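Local coordinates for mannosylglycerate hydrolase MGH1-like glycoside hydrolase domain-containing protein (Thermus thermophilus HB8, PDB 4WVA) that hydrolyses mannosylglycerate, a solute made by thermophiles under osmotic stress, to mannose and glycerate, and also cleaves glucosylglycerate, at residues R377-A380 / D381-L385. Residues are numbered along the deposited sequence; the frame is centred on the assembly and turned at random.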
ATOM      1  N   ARG A 377      -3.784 -25.052   9.765  1.00 12.77           N
ATOM      2  CA  ARG A 377      -4.261 -26.170   8.956  1.00 13.14           C
ATOM      3  C   ARG A 377      -3.236 -26.592   7.899  1.00 12.37           C
ATOM      4  O   ARG A 377      -3.019 -27.776   7.682  1.00 12.05           O
ATOM      5  CB  ARG A 377      -5.607 -25.779   8.325  1.00 15.04           C
ATOM      6  CG  ARG A 377      -6.154 -26.725   7.292  1.00 17.08           C
ATOM      7  CD  ARG A 377      -6.459 -28.102   7.815  1.00 19.53           C
ATOM      8  NE  ARG A 377      -6.767 -29.031   6.728  1.00 21.30           N
ATOM      9  CZ  ARG A 377      -7.849 -28.974   5.959  1.00 22.98           C
ATOM     10  NH1 ARG A 377      -8.780 -28.017   6.126  1.00 24.59           N
ATOM     11  NH2 ARG A 377      -8.002 -29.881   5.007  1.00 23.67           N
ATOM     12  N   LEU A 378      -2.625 -25.616   7.222  1.00 11.47           N
ATOM     13  CA  LEU A 378      -1.604 -25.890   6.218  1.00 11.54           C
ATOM     14  C   LEU A 378      -0.377 -26.558   6.829  1.00 11.38           C
ATOM     15  O   LEU A 378       0.198 -27.492   6.260  1.00 10.83           O
ATOM     16  CB  LEU A 378      -1.182 -24.580   5.509  1.00 11.64           C
ATOM     17  CG  LEU A 378      -2.266 -24.008   4.604  1.00 12.51           C
ATOM     18  CD1 LEU A 378      -2.063 -22.536   4.333  1.00 12.79           C
ATOM     19  CD2 LEU A 378      -2.305 -24.801   3.318  1.00 13.10           C
ATOM     20  N   LYS A 379       0.040 -26.074   7.994  1.00 11.29           N
ATOM     21  CA  LYS A 379       1.096 -26.755   8.752  1.00 11.77           C
ATOM     22  C   LYS A 379       0.709 -28.170   9.170  1.00 12.11           C
ATOM     23  O   LYS A 379       1.453 -29.126   8.952  1.00 12.16           O
ATOM     24  CB  LYS A 379       1.453 -25.952   9.987  1.00 12.49           C
ATOM     25  CG  LYS A 379       2.599 -26.550  10.786  1.00 13.35           C
ATOM     26  CD  LYS A 379       2.922 -25.717  12.004  1.00 14.99           C
ATOM     27  CE  LYS A 379       3.995 -26.420  12.832  1.00 16.64           C
ATOM     28  NZ  LYS A 379       4.313 -25.664  14.069  1.00 20.43           N
ATOM     29  N   ALA A 380      -0.443 -28.302   9.805  1.00 12.01           N
ATOM     30  CA  ALA A 380      -0.876 -29.615  10.275  1.00 11.85           C
ATOM     31  C   ALA A 380      -0.961 -30.627   9.125  1.00 11.70           C
ATOM     32  O   ALA A 380      -0.511 -31.762   9.255  1.00 11.84           O
ATOM     33  CB  ALA A 380      -2.216 -29.491  10.977  1.00 12.15           C
ATOM     34  N   ASP A 381      -1.538 -30.226   7.996  1.00 11.53           N
ATOM     35  CA  ASP A 381      -1.614 -31.128   6.853  1.00 11.44           C
ATOM     36  C   ASP A 381      -0.221 -31.511   6.336  1.00 11.05           C
ATOM     37  O   ASP A 381       0.051 -32.683   6.070  1.00 10.64           O
ATOM     38  CB  ASP A 381      -2.467 -30.528   5.739  1.00 11.63           C
ATOM     39  CG  ASP A 381      -3.956 -30.615   6.039  1.00 12.42           C
ATOM     40  OD1 ASP A 381      -4.334 -31.194   7.096  1.00 13.36           O
ATOM     41  OD2 ASP A 381      -4.755 -30.083   5.235  1.00 13.32           O
ATOM     42  N   ALA A 382       0.661 -30.530   6.180  1.00 10.85           N
ATOM     43  CA  ALA A 382       2.035 -30.823   5.747  1.00 10.73           C
ATOM     44  C   ALA A 382       2.729 -31.826   6.671  1.00 10.89           C
ATOM     45  O   ALA A 382       3.328 -32.801   6.206  1.00 11.64           O
ATOM     46  CB  ALA A 382       2.848 -29.548   5.655  1.00 11.08           C
ATOM     47  N   LEU A 383       2.627 -31.599   7.974  1.00 10.95           N
ATOM     48  CA  LEU A 383       3.293 -32.471   8.947  1.00 11.83           C
ATOM     49  C   LEU A 383       2.666 -33.873   9.002  1.00 12.04           C
ATOM     50  O   LEU A 383       3.387 -34.868   9.071  1.00 12.43           O
ATOM     51  CB  LEU A 383       3.350 -31.820  10.326  1.00 12.24           C
ATOM     52  CG  LEU A 383       4.144 -30.513  10.398  1.00 12.36           C
ATOM     53  CD1 LEU A 383       4.233 -30.055  11.830  1.00 12.83           C
ATOM     54  CD2 LEU A 383       5.548 -30.626   9.817  1.00 13.15           C
ATOM     55  N   ALA A 384       1.338 -33.944   8.913  1.00 12.73           N
ATOM     56  CA  ALA A 384       0.622 -35.231   8.857  1.00 12.48           C
ATOM     57  C   ALA A 384       1.059 -36.065   7.649  1.00 12.54           C
ATOM     58  O   ALA A 384       1.306 -37.279   7.754  1.00 11.97           O
ATOM     59  CB  ALA A 384      -0.880 -35.004   8.829  1.00 12.64           C
ATOM     60  N   LEU A 385       1.165 -35.413   6.499  1.00 12.13           N
ATOM     61  CA  LEU A 385       1.589 -36.095   5.273  1.00 12.60           C
ATOM     62  C   LEU A 385       2.989 -36.704   5.438  1.00 12.75           C
ATOM     63  O   LEU A 385       3.242 -37.862   5.061  1.00 12.84           O
ATOM     64  CB  LEU A 385       1.570 -35.101   4.117  1.00 12.71           C
ATOM     65  CG  LEU A 385       0.178 -34.711   3.604  1.00 12.82           C
ATOM     66  CD1 LEU A 385       0.273 -33.545   2.619  1.00 12.91           C
ATOM     67  CD2 LEU A 385      -0.491 -35.903   2.942  1.00 13.19           C
TER
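Arg377 and Asp381 form an i to i+4 salt bridge along one flank of helix 372-389 of this (alpha/alpha)6-barrel enzyme, well away from the catalytic centre. The chain of Arg377 leaves with CG anti to the backbone N (chi1 171°) and bends at chi2, which brings NE within 2.7 Å of Asp381 OD2. The bond is short but not straight, 135° at the hydrogen; NE meets the syn side of OD2 from out of the carboxylate plane, and the two flat groups stand 78° apart. Arg377 NH2 adds a weak bond to Asp381 OD2 at 3.3 Å. This is the tight side: Asp381 is buried, its OD1 forms a salt bridge with Arg331 and its OD2 also accepts Leu333 N, while Arg377 NH2 bonds to Arg331 O, tying the helix to the loop there. A leucine in place of Arg377 would probably leave OD2 without its guanidinium mate and Arg331 O without the NH2 donor. Next to it, Leu378 and Ala382 pack inward on helix 356-368. The other flank is looser: Ala380 is exposed, and Lys379, partly exposed, stretches its extended chain across Leu383, whose CD1 lies 3.8 Å from Lys379 CE. Beneath that aliphatic contact, Leu383 N donates to Lys379 O at 2.9 Å.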